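Local coordinates for protein 5,10-methylenetetrahydrofolate dehydrogenase (PDB 5ZF1) that probably catalyses the NADP+-dependent oxidation of 5,10-methylenetetrahydrofolate to 5,10-methenyltetrahydrofolate in folate-linked one-carbon metabolism, at residues Arg3-Ile14 against Glu147-Asp155; Thr218-Lys227 against Gly256-Ser264. All blocks are in the same frame, centred on the assembly; numbering follows the deposited sequence. Where two conformers were deposited one is given.

Contact 1 (Arg3-Ile14 against Glu147-Asp155); sequences RILDGKALAMEI and EMLKRFNID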
loop_
_atom_site.group_PDB
_atom_site.type_symbol
_atom_site.label_atom_id
_atom_site.label_comp_id
_atom_site.label_asym_id
_atom_site.label_seq_id
_atom_site.Cartn_x
_atom_site.Cartn_y
_atom_site.Cartn_z
ATOM N N ARG B 3 -22.770 14.102 16.933
ATOM C CA ARG B 3 -22.613 12.899 17.742
ATOM C C ARG B 3 -21.164 12.759 18.187
ATOM O O ARG B 3 -20.233 13.128 17.467
ATOM C CB ARG B 3 -22.993 11.647 16.961
ATOM C CG ARG B 3 -24.299 11.692 16.215
ATOM C CD ARG B 3 -24.364 10.504 15.275
ATOM N NE ARG B 3 -23.985 9.256 15.936
ATOM C CZ ARG B 3 -23.559 8.168 15.299
ATOM N NH1 ARG B 3 -23.433 8.176 13.980
ATOM N NH2 ARG B 3 -23.239 7.079 15.980
ATOM N N ILE B 4 -20.973 12.187 19.369
ATOM C CA ILE B 4 -19.645 12.022 19.943
ATOM C C ILE B 4 -19.159 10.609 19.644
ATOM O O ILE B 4 -19.804 9.623 20.016
ATOM C CB ILE B 4 -19.647 12.312 21.452
ATOM C CG1 ILE B 4 -20.525 13.530 21.761
ATOM C CG2 ILE B 4 -18.234 12.553 21.948
ATOM C CD1 ILE B 4 -19.979 14.833 21.229
ATOM N N LEU B 5 -18.019 10.502 18.959
ATOM C CA LEU B 5 -17.407 9.201 18.685
ATOM C C LEU B 5 -16.375 8.921 19.772
ATOM O O LEU B 5 -15.166 9.036 19.572
ATOM C CB LEU B 5 -16.785 9.176 17.294
ATOM C CG LEU B 5 -17.645 9.712 16.153
ATOM C CD1 LEU B 5 -16.788 10.121 14.952
ATOM C CD2 LEU B 5 -18.678 8.665 15.759
ATOM N N ASP B 6 -16.874 8.519 20.943
ATOM C CA ASP B 6 -16.039 8.331 22.131
ATOM C C ASP B 6 -15.319 6.991 22.049
ATOM O O ASP B 6 -15.905 5.941 22.328
ATOM C CB ASP B 6 -16.887 8.415 23.395
ATOM C CG ASP B 6 -16.075 8.177 24.660
ATOM O OD1 ASP B 6 -14.835 8.360 24.630
ATOM O OD2 ASP B 6 -16.682 7.802 25.684
ATOM N N GLY B 7 -14.032 7.031 21.693
ATOM C CA GLY B 7 -13.262 5.806 21.563
ATOM C C GLY B 7 -13.037 5.083 22.877
ATOM O O GLY B 7 -12.827 3.868 22.888
ATOM N N LYS B 8 -13.058 5.810 23.995
ATOM C CA LYS B 8 -12.864 5.157 25.286
ATOM C C LYS B 8 -14.018 4.219 25.593
ATOM O O LYS B 8 -13.809 3.070 25.998
ATOM C CB LYS B 8 -12.714 6.197 26.394
ATOM C CG LYS B 8 -12.378 5.594 27.746
ATOM C CD LYS B 8 -12.438 6.640 28.839
ATOM C CE LYS B 8 -11.203 6.575 29.713
ATOM N NZ LYS B 8 -9.985 6.962 28.950
ATOM N N ALA B 9 -15.250 4.694 25.404
ATOM C CA ALA B 9 -16.410 3.854 25.667
ATOM C C ALA B 9 -16.507 2.718 24.659
ATOM O O ALA B 9 -16.885 1.595 25.014
ATOM C CB ALA B 9 -17.682 4.703 25.651
ATOM N N LEU B 10 -16.172 2.985 23.393
ATOM C CA LEU B 10 -16.195 1.917 22.397
ATOM C C LEU B 10 -15.163 0.844 22.720
ATOM O O LEU B 10 -15.430 -0.355 22.557
ATOM C CB LEU B 10 -15.944 2.490 21.004
ATOM C CG LEU B 10 -15.988 1.475 19.857
ATOM C CD1 LEU B 10 -17.308 0.726 19.869
ATOM C CD2 LEU B 10 -15.762 2.150 18.504
ATOM N N ALA B 11 -13.972 1.260 23.153
ATOM C CA ALA B 11 -12.931 0.300 23.500
ATOM C C ALA B 11 -13.391 -0.612 24.627
ATOM O O ALA B 11 -13.129 -1.818 24.605
ATOM C CB ALA B 11 -11.649 1.027 23.897
ATOM N N MET B 12 -14.076 -0.049 25.622
ATOM C CA MET B 12 -14.666 -0.877 26.672
ATOM C C MET B 12 -15.622 -1.917 26.089
ATOM O O MET B 12 -15.541 -3.103 26.433
ATOM C CB MET B 12 -15.381 -0.002 27.703
ATOM C CG MET B 12 -15.848 -0.775 28.940
ATOM S SD MET B 12 -14.520 -1.730 29.720
ATOM C CE MET B 12 -13.255 -0.470 29.899
ATOM N N GLU B 13 -16.524 -1.499 25.192
ATOM C CA GLU B 13 -17.426 -2.451 24.542
ATOM C C GLU B 13 -16.646 -3.554 23.847
ATOM O O GLU B 13 -16.941 -4.740 24.003
ATOM C CB GLU B 13 -18.318 -1.740 23.520
ATOM C CG GLU B 13 -19.321 -0.752 24.078
ATOM C CD GLU B 13 -20.171 -0.126 22.979
ATOM O OE1 GLU B 13 -20.619 -0.865 22.073
ATOM O OE2 GLU B 13 -20.383 1.105 23.017
ATOM N N ILE B 14 -15.632 -3.166 23.072
ATOM C CA ILE B 14 -14.808 -4.124 22.341
ATOM C C ILE B 14 -14.074 -5.063 23.299
ATOM O O ILE B 14 -14.015 -6.279 23.071
ATOM C CB ILE B 14 -13.839 -3.346 21.422
ATOM C CG1 ILE B 14 -14.588 -2.827 20.192
ATOM C CG2 ILE B 14 -12.668 -4.190 21.007
ATOM C CD1 ILE B 14 -13.812 -1.803 19.407
ATOM N N GLU B 147 -12.592 0.686 12.875
ATOM C CA GLU B 147 -13.595 0.135 13.786
ATOM C C GLU B 147 -14.526 1.220 14.326
ATOM O O GLU B 147 -15.721 0.973 14.531
ATOM C CB GLU B 147 -12.898 -0.612 14.926
ATOM C CG GLU B 147 -13.797 -1.571 15.716
ATOM C CD GLU B 147 -14.381 -2.712 14.880
ATOM O OE1 GLU B 147 -13.749 -3.154 13.894
ATOM O OE2 GLU B 147 -15.483 -3.179 15.227
ATOM N N MET B 148 -14.006 2.427 14.569
ATOM C CA MET B 148 -14.871 3.516 15.006
ATOM C C MET B 148 -15.904 3.842 13.933
ATOM O O MET B 148 -17.083 4.072 14.240
ATOM C CB MET B 148 -14.028 4.742 15.367
ATOM C CG MET B 148 -13.069 4.501 16.535
ATOM S SD MET B 148 -12.028 5.894 17.021
ATOM C CE MET B 148 -13.106 7.303 16.761
ATOM N N LEU B 149 -15.491 3.826 12.662
ATOM C CA LEU B 149 -16.427 4.102 11.578
ATOM C C LEU B 149 -17.492 3.023 11.478
ATOM O O LEU B 149 -18.679 3.327 11.307
ATOM C CB LEU B 149 -15.685 4.220 10.253
ATOM C CG LEU B 149 -14.765 5.438 10.136
ATOM C CD1 LEU B 149 -13.786 5.253 8.995
ATOM C CD2 LEU B 149 -15.590 6.703 9.983
ATOM N N LYS B 150 -17.083 1.754 11.562
ATOM C CA LYS B 150 -18.045 0.661 11.443
ATOM C C LYS B 150 -18.988 0.623 12.633
ATOM O O LYS B 150 -20.189 0.407 12.469
ATOM C CB LYS B 150 -17.314 -0.676 11.304
ATOM C CG LYS B 150 -16.435 -0.750 10.069
ATOM C CD LYS B 150 -15.753 -2.100 9.924
ATOM C CE LYS B 150 -16.597 -3.063 9.105
ATOM N NZ LYS B 150 -17.889 -3.426 9.762
ATOM N N ARG B 151 -18.469 0.828 13.841
ATOM C CA ARG B 151 -19.327 0.679 15.012
ATOM C C ARG B 151 -20.310 1.831 15.153
ATOM O O ARG B 151 -21.383 1.655 15.736
ATOM C CB ARG B 151 -18.478 0.547 16.274
ATOM C CG ARG B 151 -17.666 -0.718 16.295
ATOM C CD ARG B 151 -18.419 -1.850 16.940
ATOM N NE ARG B 151 -17.599 -3.057 16.991
ATOM C CZ ARG B 151 -17.692 -3.981 17.941
ATOM N NH1 ARG B 151 -18.564 -3.829 18.928
ATOM N NH2 ARG B 151 -16.907 -5.050 17.912
ATOM N N PHE B 152 -19.981 3.010 14.629
ATOM C CA PHE B 152 -20.900 4.131 14.696
ATOM C C PHE B 152 -21.733 4.283 13.434
ATOM O O PHE B 152 -22.419 5.304 13.270
ATOM C CB PHE B 152 -20.131 5.416 15.020
ATOM C CG PHE B 152 -19.628 5.463 16.441
ATOM C CD1 PHE B 152 -20.489 5.749 17.483
ATOM C CD2 PHE B 152 -18.302 5.197 16.731
ATOM C CE1 PHE B 152 -20.029 5.781 18.795
ATOM C CE2 PHE B 152 -17.837 5.227 18.039
ATOM C CZ PHE B 152 -18.701 5.520 19.068
ATOM N N ASN B 153 -21.696 3.277 12.554
ATOM C CA ASN B 153 -22.564 3.233 11.376
ATOM C C ASN B 153 -22.303 4.411 10.448
ATOM O O ASN B 153 -23.231 5.016 9.913
ATOM C CB ASN B 153 -24.044 3.183 11.776
ATOM C CG ASN B 153 -24.685 1.842 11.464
ATOM O OD1 ASN B 153 -23.991 0.847 11.245
ATOM N ND2 ASN B 153 -26.018 1.809 11.448
ATOM N N ILE B 154 -21.043 4.746 10.274
ATOM C CA ILE B 154 -20.653 5.825 9.387
ATOM C C ILE B 154 -20.522 5.243 7.997
ATOM O O ILE B 154 -19.789 4.265 7.789
ATOM C CB ILE B 154 -19.332 6.463 9.842
ATOM C CG1 ILE B 154 -19.432 6.910 11.310
ATOM C CG2 ILE B 154 -18.974 7.614 8.891
ATOM C CD1 ILE B 154 -20.413 8.010 11.549
ATOM N N ASP B 155 -21.248 5.818 7.049
ATOM C CA ASP B 155 -21.242 5.301 5.690
ATOM C C ASP B 155 -19.932 5.649 4.998
ATOM O O ASP B 155 -19.553 6.823 4.925
ATOM C CB ASP B 155 -22.423 5.868 4.928
ATOM C CG ASP B 155 -23.716 5.424 5.550
ATOM O OD1 ASP B 155 -23.920 4.207 5.520
ATOM O OD2 ASP B 155 -24.454 6.258 6.103
#
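Largely apolar packing, with a polar grip at one end, joins the N-terminal strand and first turns of helix 7-26 to the C-terminal end of helix 140-151. The axes of segments 7-14 and 147-151 run nearly perpendicular, at 82°. Phe-152 sits in the middle: Leu-5 CD2 presses on one face of its ring, 3.4 Å from Phe-152 CG, as a CH-pi contact, while Leu-10 CD2 meets Phe-152 CE2 at 3.7 Å. Replacing this phenylalanine by an alanine would probably open a gap beside both leucine methyls. Strand 3-4 borders the parallel sheet of the Rossmann-type NAD(P)-binding domain, pairing with Gly-268 and Ile-270, and helix 140-151, whose Leu-149 touches strand 236-239, ends in a Schellman motif with Asn-153 at C-prime. The bend of Arg-3 at chi3 (47°) turns its guanidinium back to Phe-152 O, which accepts from NH1 in plane at 3.1 Å and more weakly from NH2; Arg-3 NH2 also lies at the ring edge. Ile-14 CG1 covers one face of the Arg-151 guanidinium, 3.9 Å from NH2. That group is held by Glu-147, whose OE2 takes Arg-151 NE through its anti lone pair at 2.8 Å, and by a second salt bridge to Glu-17.

Contact 2 (Thr218-Lys227 against Gly256-Ser264); sequences TATGLPKLIK and GDVDYEEVS. With SO4 (sulfate ion), chain E.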
loop_
_atom_site.group_PDB
_atom_site.type_symbol
_atom_site.label_atom_id
_atom_site.label_comp_id
_atom_site.label_asym_id
_atom_site.label_seq_id
_atom_site.Cartn_x
_atom_site.Cartn_y
_atom_site.Cartn_z
ATOM N N THR B 218 -7.746 12.995 10.516
ATOM C CA THR B 218 -6.469 13.698 10.699
ATOM C C THR B 218 -5.499 12.764 11.412
ATOM O O THR B 218 -5.663 12.497 12.605
ATOM C CB THR B 218 -6.620 15.007 11.483
ATOM O OG1 THR B 218 -7.004 14.740 12.842
ATOM C CG2 THR B 218 -7.631 15.942 10.833
ATOM N N ALA B 219 -4.488 12.268 10.687
ATOM C CA ALA B 219 -3.545 11.292 11.202
ATOM C C ALA B 219 -2.126 11.829 11.230
ATOM O O ALA B 219 -1.217 11.127 11.678
ATOM C CB ALA B 219 -3.577 10.012 10.353
ATOM N N THR B 220 -1.925 13.049 10.778
ATOM C CA THR B 220 -0.582 13.584 10.657
ATOM C C THR B 220 -0.033 14.030 12.007
ATOM O O THR B 220 -0.770 14.441 12.907
ATOM C CB THR B 220 -0.567 14.739 9.665
ATOM O OG1 THR B 220 0.741 15.315 9.651
ATOM C CG2 THR B 220 -1.598 15.792 10.049
ATOM N N GLY B 221 1.284 13.923 12.145
ATOM C CA GLY B 221 1.987 14.393 13.320
ATOM C C GLY B 221 2.345 15.857 13.284
ATOM O O GLY B 221 2.773 16.415 14.298
ATOM N N LEU B 222 2.188 16.487 12.144
ATOM C CA LEU B 222 2.441 17.905 11.949
ATOM C C LEU B 222 1.175 18.705 12.243
ATOM O O LEU B 222 0.062 18.229 12.000
ATOM C CB LEU B 222 2.901 18.168 10.515
ATOM C CG LEU B 222 4.241 17.512 10.178
ATOM C CD1 LEU B 222 4.480 17.481 8.675
ATOM C CD2 LEU B 222 5.381 18.232 10.886
ATOM N N PRO B 223 1.310 19.921 12.772
ATOM C CA PRO B 223 0.115 20.677 13.169
ATOM C C PRO B 223 -0.775 21.011 11.986
ATOM O O PRO B 223 -0.378 21.731 11.067
ATOM C CB PRO B 223 0.692 21.946 13.816
ATOM C CG PRO B 223 2.139 21.638 14.084
ATOM C CD PRO B 223 2.549 20.673 13.023
ATOM N N LYS B 224 -1.974 20.450 11.986
ATOM C CA LYS B 224 -3.039 20.872 11.097
ATOM C C LYS B 224 -4.159 21.451 11.949
ATOM O O LYS B 224 -4.217 21.237 13.164
ATOM C CB LYS B 224 -3.555 19.705 10.247
ATOM C CG LYS B 224 -4.311 20.147 9.007
ATOM C CD LYS B 224 -3.354 20.772 7.993
ATOM C CE LYS B 224 -2.259 19.780 7.607
ATOM N NZ LYS B 224 -1.932 19.803 6.152
ATOM N N LEU B 225 -5.041 22.211 11.314
ATOM C CA LEU B 225 -6.212 22.720 12.012
ATOM C C LEU B 225 -7.414 22.549 11.098
ATOM O O LEU B 225 -7.464 23.141 10.015
ATOM C CB LEU B 225 -6.030 24.179 12.434
ATOM C CG LEU B 225 -7.144 24.698 13.345
ATOM C CD1 LEU B 225 -7.376 23.740 14.511
ATOM C CD2 LEU B 225 -6.822 26.100 13.855
ATOM N N ILE B 226 -8.361 21.720 11.524
ATOM C CA ILE B 226 -9.651 21.625 10.852
ATOM C C ILE B 226 -10.539 22.713 11.438
ATOM O O ILE B 226 -10.878 22.671 12.621
ATOM C CB ILE B 226 -10.287 20.242 11.025
ATOM C CG1 ILE B 226 -9.350 19.148 10.512
ATOM C CG2 ILE B 226 -11.600 20.187 10.274
ATOM C CD1 ILE B 226 -8.982 19.304 9.066
ATOM N N LYS B 227 -10.903 23.686 10.621
ATOM C CA LYS B 227 -11.794 24.760 11.032
ATOM C C LYS B 227 -13.193 24.512 10.489
ATOM O O LYS B 227 -13.390 23.753 9.540
ATOM C CB LYS B 227 -11.281 26.114 10.543
ATOM C CG LYS B 227 -9.787 26.310 10.690
ATOM C CD LYS B 227 -9.399 27.723 10.274
ATOM C CE LYS B 227 -8.344 27.734 9.172
ATOM N NZ LYS B 227 -8.830 27.190 7.870
ATOM N N GLY B 256 -4.619 18.537 19.845
ATOM C CA GLY B 256 -5.770 18.218 19.025
ATOM C C GLY B 256 -5.736 19.016 17.731
ATOM O O GLY B 256 -5.267 20.155 17.700
ATOM N N ASP B 257 -6.252 18.402 16.666
ATOM C CA ASP B 257 -6.151 18.951 15.319
ATOM C C ASP B 257 -7.436 19.610 14.843
ATOM O O ASP B 257 -7.547 19.931 13.656
ATOM C CB ASP B 257 -5.767 17.850 14.331
ATOM C CG ASP B 257 -4.290 17.552 14.338
ATOM O OD1 ASP B 257 -3.514 18.429 14.769
ATOM O OD2 ASP B 257 -3.911 16.442 13.902
ATOM N N VAL B 258 -8.412 19.802 15.727
ATOM C CA VAL B 258 -9.751 20.227 15.340
ATOM C C VAL B 258 -10.185 21.383 16.228
ATOM O O VAL B 258 -9.985 21.358 17.448
ATOM C CB VAL B 258 -10.762 19.061 15.426
ATOM C CG1 VAL B 258 -12.148 19.505 14.952
ATOM C CG2 VAL B 258 -10.279 17.883 14.597
ATOM N N ASP B 259 -10.778 22.401 15.610
ATOM C CA ASP B 259 -11.437 23.474 16.349
ATOM C C ASP B 259 -12.751 22.895 16.856
ATOM O O ASP B 259 -13.819 23.069 16.263
ATOM C CB ASP B 259 -11.637 24.697 15.462
ATOM C CG ASP B 259 -12.265 25.870 16.201
ATOM O OD1 ASP B 259 -12.726 25.696 17.350
ATOM O OD2 ASP B 259 -12.282 26.978 15.624
ATOM N N TYR B 260 -12.657 22.186 17.987
ATOM C CA TYR B 260 -13.759 21.336 18.434
ATOM C C TYR B 260 -15.041 22.133 18.631
ATOM O O TYR B 260 -16.107 21.729 18.158
ATOM C CB TYR B 260 -13.374 20.601 19.717
ATOM C CG TYR B 260 -14.439 19.637 20.189
ATOM C CD1 TYR B 260 -15.370 20.015 21.146
ATOM C CD2 TYR B 260 -14.523 18.353 19.666
ATOM C CE1 TYR B 260 -16.352 19.139 21.576
ATOM C CE2 TYR B 260 -15.499 17.471 20.085
ATOM C CZ TYR B 260 -16.410 17.867 21.044
ATOM O OH TYR B 260 -17.386 16.995 21.468
ATOM N N GLU B 261 -14.959 23.277 19.319
ATOM C CA GLU B 261 -16.176 24.006 19.662
ATOM C C GLU B 261 -16.943 24.429 18.417
ATOM O O GLU B 261 -18.166 24.268 18.349
ATOM C CB GLU B 261 -15.853 25.223 20.529
ATOM C CG GLU B 261 -17.096 26.012 20.921
ATOM C CD GLU B 261 -16.793 27.245 21.753
ATOM O OE1 GLU B 261 -15.738 27.277 22.423
ATOM O OE2 GLU B 261 -17.618 28.183 21.742
ATOM N N GLU B 262 -16.243 24.952 17.409
ATOM C CA GLU B 262 -16.940 25.404 16.211
ATOM C C GLU B 262 -17.276 24.243 15.283
ATOM O O GLU B 262 -18.379 24.192 14.727
ATOM C CB GLU B 262 -16.107 26.451 15.476
ATOM C CG GLU B 262 -16.113 27.829 16.138
ATOM C CD GLU B 262 -17.494 28.244 16.639
ATOM O OE1 GLU B 262 -18.462 28.225 15.844
ATOM O OE2 GLU B 262 -17.610 28.587 17.836
ATOM N N VAL B 263 -16.352 23.289 15.121
ATOM C CA VAL B 263 -16.599 22.193 14.190
ATOM C C VAL B 263 -17.721 21.300 14.694
ATOM O O VAL B 263 -18.490 20.758 13.893
ATOM C CB VAL B 263 -15.297 21.409 13.937
ATOM C CG1 VAL B 263 -15.580 20.063 13.258
ATOM C CG2 VAL B 263 -14.378 22.246 13.079
ATOM N N SER B 264 -17.856 21.161 16.021
ATOM C CA SER B 264 -18.958 20.390 16.594
ATOM C C SER B 264 -20.316 20.951 16.198
ATOM O O SER B 264 -21.300 20.206 16.164
ATOM C CB SER B 264 -18.849 20.347 18.118
ATOM O OG SER B 264 -17.639 19.739 18.535
HETATM S S SO4 E . 2.386 13.980 6.664
HETATM O O1 SO4 E . 2.276 12.524 6.743
HETATM O O2 SO4 E . 1.145 14.721 6.774
HETATM O O3 SO4 E . 3.249 14.388 7.764
HETATM O O4 SO4 E . 3.037 14.365 5.402
#
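The carboxylate of Asp-257 lies alongside the 218-227 loop, OD1 3.3 Å from Lys-224 O, two acceptors with no hydrogen bond between them, while OD2 turns to Thr-218 OG1 and Thr-220 O at longer range. The Tyr-260 ring carries Ser-264 OG, of its own segment, over the centre of one face. Both segments belong to the Rossmann-type NAD(P)-binding domain, where the loop following strand 215-218 is tied to the chain leading into helix 260-263 by a single parallel beta bridge, Ile-226 with Val-258. Its two bonds are straight: Ile-226 N donates to Asp-257 O at 2.9 Å (169°), and Asp-259 N returns one to Ile-226 O at 3.0 Å (174°). Asp-259 is the centre of an inverse gamma turn and the N-cap residue; the bridge therefore ends at the residue that precedes helix 260-263. Methyl groups pack around it, largely against backbone. Val-263 CG2, set beside its own backbone N by a chi1 of 166°, reaches Ile-226 O and Lys-227 C, Leu-225 CD1 lies against Val-258 and Asp-259, and Ile-226 CB meets Val-258 CG2 at 4.3 Å. Val-258 and Val-263 rest on strands 236-239 and 269-270. At the other end of the loop Thr-220 forms an ST turn and binds a sulfate, probably from the crystallisation liquor, together with Arg-166 N and Arg-199 NE; the site may mark where a phosphate of NADP+ binds. Thr-220 OG1 accepts from Leu-222 N at 3.1 Å and donates to sulfate O2 at 3.0 Å.

From the N terminus, strand 3-4 enters the six-stranded sheet at its edge and helix 7-26 leads on toward the three-stranded sheet of the catalytic domain. Contact 1 closes the long loop that holds that sheet and most of the catalytic domain, bringing residue 147 onward back to the beginning. The chain then runs through strands 160-164 and 193-197 to 215-218, where contact 2 opens; it closes a loop of 28 residues containing strand 236-239. The two loops follow in series, neither nested nor crossed. Strands 269-270 and 236-239 lie between strand 3-4 of contact 1 and strand 215-218, from which contact 2 departs, and the contacts touch directly where Ile-4 CD1 meets Tyr-260 OH at 3.4 Å.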